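Local coordinates for uncharacterized protein, DUF633, LMOf2365_1472 (Listeria monocytogenes str. 4b F2365, PDB 3GNL) that is of unknown function in the cell but probably methylates N1 of adenine 22 in tRNA, at residues A[25-30]-A[34-39]; A[63-68]-A[72-77]; A[198-203]-A[225-230]; A[205-210]-A[219-224]. One frame throughout, in Å; residues are numbered along the deposited sequence. Where two conformers were deposited one is given.

Contact 1: residues A[25-30]-A[34-39]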
# COMPACT_ATOMS: atom_id res chain seq x y z
N ILE A 25 -5.21 -14.72 7.19
CA ILE A 25 -5.14 -13.39 6.51
C ILE A 25 -6.51 -12.81 6.19
O ILE A 25 -7.50 -13.53 6.07
CB ILE A 25 -4.31 -13.45 5.24
CG1 ILE A 25 -5.08 -14.17 4.11
CG2 ILE A 25 -2.90 -14.10 5.50
CD1 ILE A 25 -4.36 -14.18 2.75
N ALA A 26 -6.58 -11.50 6.05
CA ALA A 26 -7.75 -10.85 5.47
C ALA A 26 -7.32 -9.92 4.35
O ALA A 26 -6.50 -9.02 4.58
CB ALA A 26 -8.57 -10.10 6.51
N ASP A 27 -7.87 -10.15 3.16
CA ASP A 27 -7.59 -9.36 1.98
C ASP A 27 -8.78 -8.44 1.70
O ASP A 27 -9.82 -8.88 1.20
CB ASP A 27 -7.33 -10.31 0.79
CG ASP A 27 -6.85 -9.59 -0.45
OD1 ASP A 27 -6.48 -8.40 -0.32
OD2 ASP A 27 -6.81 -10.19 -1.54
N ILE A 28 -8.57 -7.16 1.98
CA ILE A 28 -9.63 -6.16 1.91
C ILE A 28 -9.77 -5.61 0.51
O ILE A 28 -8.79 -5.07 -0.04
CB ILE A 28 -9.32 -5.05 2.87
CG1 ILE A 28 -8.98 -5.65 4.24
CG2 ILE A 28 -10.47 -4.04 2.89
CD1 ILE A 28 -10.20 -6.44 4.96
N GLY A 29 -10.96 -5.66 -0.07
CA GLY A 29 -11.08 -5.29 -1.48
C GLY A 29 -10.30 -6.23 -2.37
O GLY A 29 -9.61 -5.82 -3.34
N SER A 30 -10.42 -7.52 -2.09
CA SER A 30 -9.61 -8.53 -2.80
C SER A 30 -9.87 -8.53 -4.29
O SER A 30 -11.03 -8.46 -4.74
CB SER A 30 -10.02 -9.89 -2.24
OG SER A 30 -9.15 -10.88 -2.74
N TYR A 34 -7.85 -13.71 -5.93
CA TYR A 34 -6.70 -14.40 -6.53
C TYR A 34 -5.61 -14.60 -5.48
O TYR A 34 -5.03 -15.72 -5.37
CB TYR A 34 -6.07 -13.60 -7.69
CG TYR A 34 -6.89 -13.45 -8.93
CD1 TYR A 34 -7.65 -14.51 -9.42
CD2 TYR A 34 -6.87 -12.26 -9.64
CE1 TYR A 34 -8.40 -14.37 -10.61
CE2 TYR A 34 -7.63 -12.10 -10.82
CZ TYR A 34 -8.38 -13.18 -11.27
OH TYR A 34 -9.12 -13.04 -12.41
N LEU A 35 -5.29 -13.53 -4.75
CA LEU A 35 -4.23 -13.62 -3.75
C LEU A 35 -4.54 -14.60 -2.61
O LEU A 35 -3.69 -15.46 -2.31
CB LEU A 35 -3.81 -12.20 -3.30
CG LEU A 35 -2.77 -12.12 -2.18
CD1 LEU A 35 -1.96 -10.81 -2.29
CD2 LEU A 35 -3.33 -12.28 -0.81
N PRO A 36 -5.74 -14.56 -2.02
CA PRO A 36 -6.11 -15.56 -1.00
C PRO A 36 -6.03 -16.96 -1.54
O PRO A 36 -5.53 -17.86 -0.85
CB PRO A 36 -7.55 -15.20 -0.68
CG PRO A 36 -7.62 -13.70 -0.92
CD PRO A 36 -6.71 -13.46 -2.10
N CYS A 37 -6.47 -17.19 -2.77
CA CYS A 37 -6.40 -18.55 -3.32
C CYS A 37 -4.96 -18.98 -3.47
O CYS A 37 -4.62 -20.10 -3.11
CB CYS A 37 -7.15 -18.67 -4.64
SG CYS A 37 -9.01 -18.57 -4.48
N PHE A 38 -4.13 -18.09 -4.00
CA PHE A 38 -2.70 -18.40 -4.23
C PHE A 38 -2.02 -18.72 -2.89
O PHE A 38 -1.24 -19.69 -2.82
CB PHE A 38 -2.05 -17.21 -4.88
CG PHE A 38 -0.54 -17.27 -4.95
CD1 PHE A 38 0.07 -17.88 -6.04
CD2 PHE A 38 0.23 -16.63 -4.00
CE1 PHE A 38 1.48 -17.90 -6.16
CE2 PHE A 38 1.64 -16.63 -4.12
CZ PHE A 38 2.25 -17.27 -5.20
N ALA A 39 -2.33 -17.97 -1.84
CA ALA A 39 -1.64 -18.10 -0.58
C ALA A 39 -2.13 -19.32 0.19
O ALA A 39 -1.35 -19.99 0.91
CB ALA A 39 -1.75 -16.87 0.23
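Pro36 lays CG and CD of its ring against the polar ends of Asp27 and Ser30, and these are the closest approaches between strand and helix. Asp27 OD2 lies 3.3 Å from Pro36 CD, with the two side chains crossing at about a right angle, and Ser30 OG sits 3.6 Å from the same CD. Asp27 carries its carboxylate to the ring because CG stands anti to the backbone N (chi1 -172°).

Polar bonding runs within 25-30. Ser30 OG donates to Asp27 OD2 at 2.7 Å, arriving from above the carboxylate plane. The pair spans the type II turn from Asp27 to Ser30, in which Gly29 takes a positive phi (64°). Strand 23-28, this turn and helix 34-41 begin the first beta-alpha-beta unit of a Rossmann-like methyltransferase fold. In class I methyltransferases the loop after the first strand commonly borders the S-adenosylmethionine site, a role that 27-30 would be consistent with here. The axes of strand 25-28 and helix 34-39 run roughly antiparallel, at 158°.

At the Ile25 end of the strand the contact is apolar, and Ile25 CD1 meets Leu35 CD2 at 4.2 Å. Leu35 also packs on Val15 and Ala16 of helix 10-16, and Ile25 and Pro36 both rest on Ala48 of strand 45-52.

Contact 2: residues A[63-68]-A[72-77]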
# COMPACT_ATOMS: atom_id res chain seq x y z
N LYS A 63 -16.93 -16.82 -6.83
CA LYS A 63 -16.79 -17.81 -7.92
C LYS A 63 -15.38 -18.30 -8.05
O LYS A 63 -15.17 -19.47 -8.29
CB LYS A 63 -17.31 -17.29 -9.26
CG LYS A 63 -18.85 -17.21 -9.28
CD LYS A 63 -19.32 -16.71 -10.62
CE LYS A 63 -20.87 -16.68 -10.72
NZ LYS A 63 -21.46 -18.04 -10.99
N GLN A 64 -14.39 -17.43 -7.83
CA GLN A 64 -13.00 -17.87 -7.90
C GLN A 64 -12.70 -18.86 -6.77
O GLN A 64 -12.00 -19.88 -7.00
CB GLN A 64 -12.06 -16.66 -7.85
CG GLN A 64 -10.58 -17.01 -7.69
CD GLN A 64 -10.00 -17.74 -8.89
OE1 GLN A 64 -10.26 -17.40 -10.04
NE2 GLN A 64 -9.19 -18.74 -8.61
N VAL A 65 -13.21 -18.60 -5.57
CA VAL A 65 -12.97 -19.43 -4.39
C VAL A 65 -13.59 -20.82 -4.66
O VAL A 65 -12.94 -21.85 -4.40
CB VAL A 65 -13.50 -18.80 -3.07
CG1 VAL A 65 -13.49 -19.77 -1.90
CG2 VAL A 65 -12.63 -17.54 -2.73
N ARG A 66 -14.82 -20.84 -5.20
CA ARG A 66 -15.47 -22.11 -5.53
C ARG A 66 -14.71 -22.88 -6.60
O ARG A 66 -14.44 -24.09 -6.45
CB ARG A 66 -16.89 -21.81 -5.97
CG ARG A 66 -17.82 -21.75 -4.79
N SER A 67 -14.31 -22.19 -7.65
CA SER A 67 -13.53 -22.75 -8.74
C SER A 67 -12.18 -23.33 -8.29
O SER A 67 -11.64 -24.22 -8.94
CB SER A 67 -13.27 -21.67 -9.80
OG SER A 67 -12.41 -22.16 -10.82
N SER A 68 -11.64 -22.81 -7.19
CA SER A 68 -10.36 -23.26 -6.65
C SER A 68 -10.54 -24.41 -5.68
O SER A 68 -9.56 -25.00 -5.24
CB SER A 68 -9.65 -22.09 -5.96
OG SER A 68 -9.22 -21.17 -6.95
N GLU A 72 -13.64 -24.17 1.97
CA GLU A 72 -13.43 -24.52 3.38
C GLU A 72 -12.36 -23.67 4.07
O GLU A 72 -12.35 -23.56 5.30
CB GLU A 72 -13.14 -26.03 3.56
CG GLU A 72 -14.37 -26.93 3.39
CD GLU A 72 -14.11 -28.39 3.77
OE1 GLU A 72 -14.20 -29.27 2.90
OE2 GLU A 72 -13.81 -28.65 4.96
N GLN A 73 -11.48 -23.06 3.27
CA GLN A 73 -10.37 -22.25 3.83
C GLN A 73 -10.50 -20.74 3.63
O GLN A 73 -9.74 -19.99 4.23
CB GLN A 73 -9.03 -22.74 3.29
CG GLN A 73 -8.53 -24.02 4.03
CD GLN A 73 -7.18 -24.51 3.52
OE1 GLN A 73 -7.10 -25.11 2.45
NE2 GLN A 73 -6.11 -24.28 4.31
N ILE A 74 -11.46 -20.32 2.81
CA ILE A 74 -11.62 -18.91 2.45
C ILE A 74 -13.07 -18.48 2.52
O ILE A 74 -13.94 -19.07 1.85
CB ILE A 74 -11.07 -18.58 1.07
CG1 ILE A 74 -9.60 -19.06 0.95
CG2 ILE A 74 -11.23 -17.09 0.79
CD1 ILE A 74 -9.07 -18.92 -0.41
N ASP A 75 -13.31 -17.49 3.35
CA ASP A 75 -14.61 -16.90 3.52
C ASP A 75 -14.64 -15.64 2.68
O ASP A 75 -13.78 -14.76 2.83
CB ASP A 75 -14.86 -16.49 4.97
CG ASP A 75 -15.09 -17.69 5.93
OD1 ASP A 75 -15.39 -18.82 5.46
OD2 ASP A 75 -14.99 -17.47 7.17
N VAL A 76 -15.59 -15.55 1.78
CA VAL A 76 -15.82 -14.31 1.05
C VAL A 76 -16.93 -13.57 1.74
O VAL A 76 -18.03 -14.10 1.94
CB VAL A 76 -16.14 -14.56 -0.43
CG1 VAL A 76 -16.30 -13.22 -1.20
CG2 VAL A 76 -15.06 -15.45 -1.06
N ARG A 77 -16.64 -12.33 2.12
CA ARG A 77 -17.59 -11.53 2.86
C ARG A 77 -17.82 -10.14 2.26
O ARG A 77 -16.87 -9.48 1.80
CB ARG A 77 -17.08 -11.36 4.28
CG ARG A 77 -16.98 -12.69 5.04
CD ARG A 77 -16.52 -12.48 6.47
NE ARG A 77 -16.11 -13.74 7.11
CZ ARG A 77 -15.59 -13.84 8.33
NH1 ARG A 77 -15.36 -12.75 9.08
NH2 ARG A 77 -15.25 -15.03 8.83
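Val65 of helix 55-67 reaches Ile74 and Val76 of strand 74-78, joining helix to outer strand in the second beta-alpha-beta unit (strand 45-52, helix 55-67, strand 74-78) of the Rossmann-like fold. The two strand residues are two apart and send their CB atoms to the same side, toward the helix, so a single valine meets both.

The tight part belongs to the two branches of Val65. Its CG2 touches Val76 CG2 at 3.6 Å and Ile74 CG2 at 3.8 Å, thus meeting a methyl from each strand residue. CG1, anti to the backbone N (chi1 169°), turns instead to the strand backbone and lies 3.8 Å from Ile74 O. Val65 and Val76 lie alongside one another, pointing opposite ways, whereas Val65 and Ile74 approach at a slant. Neighbours extend this apolar patch: Val76 also packs on Phe58 and Ala61 of helix 55-67, and Ile74 on Val40 of helix 34-41.

The other face of the strand is polar and partly open to solvent. Asp75 points its CB away from the helix, and its carboxylate pairs with Arg77 along the strand, while Arg77 NH1 makes a second salt bridge with Asp89. The helix, likewise, turns Lys63 outward to solvent. In the Asp75-Arg77 pair, Arg77 NH2 lies 3.0 Å from Asp75 OD2; the N-H points at the oxygen with an angle of 161°, and Asp75 OD2 is met on its anti side and lies close to the plane of the Arg77 guanidinium.

Contact 3: residues A[198-203]-A[225-230]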
# COMPACT_ATOMS: atom_id res chain seq x y z
N ASN A 198 11.67 16.10 -12.36
CA ASN A 198 11.78 16.83 -13.62
C ASN A 198 10.44 17.48 -13.93
O ASN A 198 10.40 18.64 -14.33
CB ASN A 198 12.14 15.89 -14.77
CG ASN A 198 13.59 15.48 -14.76
OD1 ASN A 198 14.43 16.11 -14.13
ND2 ASN A 198 13.90 14.42 -15.51
N THR A 199 9.33 16.76 -13.72
CA THR A 199 8.02 17.39 -13.90
C THR A 199 7.80 18.59 -12.97
O THR A 199 7.33 19.62 -13.40
CB THR A 199 6.90 16.37 -13.84
OG1 THR A 199 6.97 15.59 -15.05
CG2 THR A 199 5.55 17.01 -13.88
N TRP A 200 8.13 18.46 -11.69
CA TRP A 200 7.96 19.58 -10.77
C TRP A 200 8.78 20.81 -11.19
O TRP A 200 8.23 21.92 -11.14
CB TRP A 200 8.39 19.12 -9.36
CG TRP A 200 7.46 18.06 -8.79
CD1 TRP A 200 6.11 17.92 -9.00
CD2 TRP A 200 7.84 17.04 -7.85
NE1 TRP A 200 5.63 16.82 -8.27
CE2 TRP A 200 6.68 16.27 -7.58
CE3 TRP A 200 9.06 16.68 -7.25
CZ2 TRP A 200 6.70 15.16 -6.71
CZ3 TRP A 200 9.08 15.53 -6.39
CH2 TRP A 200 7.91 14.81 -6.17
N GLN A 201 10.03 20.63 -11.66
CA GLN A 201 10.87 21.75 -12.13
C GLN A 201 10.21 22.35 -13.34
O GLN A 201 10.17 23.59 -13.46
CB GLN A 201 12.26 21.28 -12.53
CG GLN A 201 13.06 20.68 -11.39
CD GLN A 201 14.35 19.97 -11.83
OE1 GLN A 201 14.62 19.76 -13.02
NE2 GLN A 201 15.14 19.58 -10.84
N ASN A 202 9.67 21.50 -14.21
CA ASN A 202 9.02 22.05 -15.40
C ASN A 202 7.79 22.88 -15.04
O ASN A 202 7.52 23.93 -15.66
CB ASN A 202 8.65 20.95 -16.40
CG ASN A 202 9.87 20.26 -17.01
OD1 ASN A 202 10.98 20.78 -16.99
ND2 ASN A 202 9.65 19.09 -17.59
N ILE A 203 7.04 22.44 -14.02
CA ILE A 203 5.84 23.16 -13.62
C ILE A 203 6.27 24.51 -13.07
O ILE A 203 5.60 25.51 -13.35
CB ILE A 203 5.03 22.39 -12.55
CG1 ILE A 203 4.47 21.10 -13.17
CG2 ILE A 203 3.84 23.24 -12.00
CD1 ILE A 203 3.92 20.17 -12.09
N GLU A 225 9.27 23.47 -4.94
CA GLU A 225 10.69 23.59 -4.58
C GLU A 225 11.08 22.63 -3.44
O GLU A 225 12.16 22.05 -3.49
CB GLU A 225 11.08 25.03 -4.21
CG GLU A 225 11.11 25.97 -5.43
CD GLU A 225 11.18 27.45 -5.04
OE1 GLU A 225 10.78 27.82 -3.91
OE2 GLU A 225 11.63 28.24 -5.89
N HIS A 226 10.18 22.51 -2.47
CA HIS A 226 10.39 21.63 -1.30
C HIS A 226 10.48 20.17 -1.75
O HIS A 226 11.38 19.42 -1.33
CB HIS A 226 9.25 21.79 -0.29
CG HIS A 226 9.35 20.91 0.93
ND1 HIS A 226 10.47 20.87 1.75
CD2 HIS A 226 8.44 20.07 1.50
CE1 HIS A 226 10.25 20.03 2.75
NE2 HIS A 226 9.03 19.54 2.63
N LYS A 227 9.55 19.78 -2.62
CA LYS A 227 9.57 18.43 -3.12
C LYS A 227 10.81 18.12 -3.95
O LYS A 227 11.42 17.06 -3.81
CB LYS A 227 8.31 18.10 -3.93
CG LYS A 227 6.98 18.15 -3.16
CD LYS A 227 5.90 17.68 -4.13
CE LYS A 227 4.59 18.34 -3.91
NZ LYS A 227 3.62 17.41 -3.32
N ILE A 228 11.21 19.05 -4.81
CA ILE A 228 12.43 18.85 -5.60
C ILE A 228 13.66 18.71 -4.66
O ILE A 228 14.52 17.87 -4.88
CB ILE A 228 12.64 20.04 -6.63
CG1 ILE A 228 11.55 20.05 -7.70
CG2 ILE A 228 14.02 20.04 -7.23
CD1 ILE A 228 11.42 21.46 -8.31
N ALA A 229 13.73 19.58 -3.65
CA ALA A 229 14.84 19.53 -2.69
C ALA A 229 14.88 18.18 -1.95
O ALA A 229 15.96 17.60 -1.78
CB ALA A 229 14.75 20.71 -1.72
N LEU A 230 13.71 17.66 -1.62
CA LEU A 230 13.68 16.32 -1.00
C LEU A 230 14.25 15.24 -1.92
O LEU A 230 14.97 14.33 -1.49
CB LEU A 230 12.27 15.94 -0.55
CG LEU A 230 11.66 16.72 0.60
CD1 LEU A 230 10.16 16.48 0.68
CD2 LEU A 230 12.37 16.31 1.92
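Helices 198-203 and 225-230 pass each other antiparallel with a signed crossing angle of -149° and an axis separation of 9.4 Å, and their CA atoms come nearest at Trp200 and Ile228. Both belong to the long helices 187-208 and 215-235, which pair as an antiparallel helical hairpin beyond the Rossmann-like sheet in the sequence.

Trp200 and Ile228 carry nearly equal shares of the contact, with Lys227 next. The Trp200 indole lies across the Lys227 side chain at about a right angle, and the aliphatic part of the lysine covers one face. Lys227 CB stands 3.8 Å from the centroid of the six-membered ring and 18° off its normal, a CH-pi contact. Farther along the chain, Lys227 CD sits 3.7 Å above the ring plane, offset toward the rim. Bends at chi3 and chi4 then lead the ammonium end away from the other helix, where Lys227 NZ forms a long, weak ion pair with Glu223 OE2.

Beside the ring, Ile228 fills the position between Trp200 and Gln201. Its CG1 meets Trp200 CB at 3.7 Å, and its CD1 reaches Gln201 CG at 3.6 Å. Ile228 CG1 is anti to the carbonyl carbon (chi1 -66°), which brings the CD1 end nearer to the other helix than its CB direction alone would suggest. Trp200 also packs on Phe176 of helix 172-177, which adds a third helix to this side.

The interface therefore rests on dispersion and CH-pi contact, with lysine contributing methylenes to the aromatic face while its charge stays at the margin.

Contact 4: residues A[205-210]-A[219-224]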
# COMPACT_ATOMS: atom_id res chain seq x y z
N GLN A 205 8.75 26.35 -13.88
CA GLN A 205 9.11 27.23 -15.01
C GLN A 205 7.84 27.72 -15.71
O GLN A 205 7.67 28.92 -15.97
CB GLN A 205 10.10 26.53 -15.94
CG GLN A 205 10.18 27.19 -17.37
CD GLN A 205 11.57 27.47 -17.91
OE1 GLN A 205 12.02 28.64 -17.96
NE2 GLN A 205 12.25 26.43 -18.37
N THR A 206 6.87 26.83 -15.93
CA THR A 206 5.61 27.19 -16.60
C THR A 206 4.87 28.27 -15.81
O THR A 206 4.37 29.25 -16.39
CB THR A 206 4.73 25.96 -16.79
OG1 THR A 206 5.39 25.09 -17.71
CG2 THR A 206 3.36 26.34 -17.29
N ILE A 207 4.81 28.13 -14.49
CA ILE A 207 4.08 29.11 -13.71
C ILE A 207 4.81 30.45 -13.67
O ILE A 207 4.16 31.51 -13.80
CB ILE A 207 3.87 28.61 -12.27
CG1 ILE A 207 2.94 27.39 -12.29
CG2 ILE A 207 3.27 29.75 -11.37
CD1 ILE A 207 2.91 26.68 -10.94
N SER A 208 6.13 30.38 -13.52
CA SER A 208 6.99 31.54 -13.29
C SER A 208 7.00 32.41 -14.50
O SER A 208 7.16 33.64 -14.38
CB SER A 208 8.42 31.08 -12.99
OG SER A 208 8.48 30.43 -11.73
N ASN A 209 6.81 31.80 -15.66
CA ASN A 209 6.82 32.56 -16.91
C ASN A 209 5.45 33.01 -17.39
O ASN A 209 5.33 33.50 -18.50
CB ASN A 209 7.59 31.81 -18.01
CG ASN A 209 9.06 31.52 -17.63
OD1 ASN A 209 9.76 32.37 -17.09
ND2 ASN A 209 9.52 30.31 -17.95
N ASN A 210 4.43 32.87 -16.55
CA ASN A 210 3.10 33.44 -16.84
C ASN A 210 2.78 34.53 -15.83
O ASN A 210 1.79 34.45 -15.10
CB ASN A 210 1.98 32.38 -16.73
CG ASN A 210 2.15 31.22 -17.68
OD1 ASN A 210 1.50 30.17 -17.52
ND2 ASN A 210 3.04 31.38 -18.66
N ALA A 219 2.67 29.92 -3.63
CA ALA A 219 2.67 28.89 -2.60
C ALA A 219 2.89 27.53 -3.28
O ALA A 219 3.64 26.70 -2.76
CB ALA A 219 1.38 28.90 -1.82
N LYS A 220 2.27 27.34 -4.44
CA LYS A 220 2.46 26.10 -5.20
C LYS A 220 3.94 25.93 -5.57
O LYS A 220 4.51 24.81 -5.46
CB LYS A 220 1.53 26.08 -6.43
CG LYS A 220 1.53 24.77 -7.26
CD LYS A 220 0.19 24.59 -8.03
CE LYS A 220 -0.04 23.09 -8.38
NZ LYS A 220 -0.87 22.85 -9.62
N ILE A 221 4.59 27.01 -5.99
CA ILE A 221 6.00 27.00 -6.34
C ILE A 221 6.87 26.63 -5.13
O ILE A 221 7.75 25.80 -5.24
CB ILE A 221 6.45 28.35 -6.98
CG1 ILE A 221 5.87 28.46 -8.40
CG2 ILE A 221 7.96 28.51 -7.01
CD1 ILE A 221 6.33 29.70 -9.15
N ARG A 222 6.62 27.27 -3.99
CA ARG A 222 7.29 26.89 -2.75
C ARG A 222 7.15 25.40 -2.45
O ARG A 222 8.14 24.74 -2.11
CB ARG A 222 6.78 27.73 -1.58
CG ARG A 222 7.67 28.92 -1.29
CD ARG A 222 7.14 29.75 -0.11
NE ARG A 222 6.08 30.66 -0.54
CZ ARG A 222 4.80 30.57 -0.20
NH1 ARG A 222 4.35 29.60 0.60
NH2 ARG A 222 3.94 31.45 -0.67
N GLU A 223 5.93 24.87 -2.57
CA GLU A 223 5.69 23.44 -2.36
C GLU A 223 6.51 22.59 -3.34
O GLU A 223 7.18 21.64 -2.94
CB GLU A 223 4.21 23.07 -2.44
CG GLU A 223 4.05 21.54 -2.34
CD GLU A 223 2.67 21.06 -1.94
OE1 GLU A 223 1.69 21.34 -2.68
OE2 GLU A 223 2.58 20.35 -0.90
N LEU A 224 6.49 22.95 -4.62
CA LEU A 224 7.26 22.21 -5.61
C LEU A 224 8.77 22.29 -5.34
O LEU A 224 9.51 21.30 -5.51
CB LEU A 224 6.93 22.72 -7.02
CG LEU A 224 5.51 22.44 -7.49
CD1 LEU A 224 5.22 23.34 -8.70
CD2 LEU A 224 5.32 20.97 -7.86
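Ile207 and Ile221 face each other across the helical hairpin formed by helices 187-208 and 215-235, close to the end where the first helix gives way to the connecting loop. Their side chains overlap flank to flank, each heading for the opposite helix, and their CA atoms mark the nearest backbone approach, 7.9 Å apart.

Ile221 can be followed outward. Its CB points toward the first helix. The CG1 branch is anti to the carbonyl carbon (chi1 -72°), and from there the chain runs on extended. CG1 itself grazes Ile207 CG2 at 4.2 Å. At the tip, CD1 closes on three atoms: it lies 3.8 Å from Ile207 CG2, 4.1 Å from Ile207 CB and 3.4 Å from Ser208 OG. The methyl thus wedges between an isoleucine branch and a serine hydroxyl. That hydroxyl bonds to the carbonyl O of Ile204 one turn back, so the group that meets the methyl has its hydrogen bond within its own helix. Ile221 also packs on Ile204, which continues the apolar seam along the pair.

At the edge, Lys220 CG comes to 4.4 Å from Ile207 CD1. Past the contact the first helix ends at Ser208, and Asn209 is the first residue to leave helical geometry. Its side chain turns back along the outer side, where Asn209 ND2 donates to Gln205 OE1 at 3.0 Å with an N-H...O angle of 146°.

From the N terminus, contact 1 closes the short loop between strand 23-28 and helix 34-41, and contact 2 the loop between helix 55-67 and strand 74-78; the two follow in series on the same mixed sheet. They adjoin, with centres about 10 Å apart, where Cys37 SG packs against Ser68 OG at 3.6 Å; the two beta-alpha-beta units share strand 45-52. Contacts 3 and 4 lie on the other side of the chain's centre, about 38 Å or more from the first two between centres. Both join helices 187-208 and 215-235, contact 4 nested inside the loop closed by contact 3, and Leu224 bridges them by packing on Trp200 and Ile203.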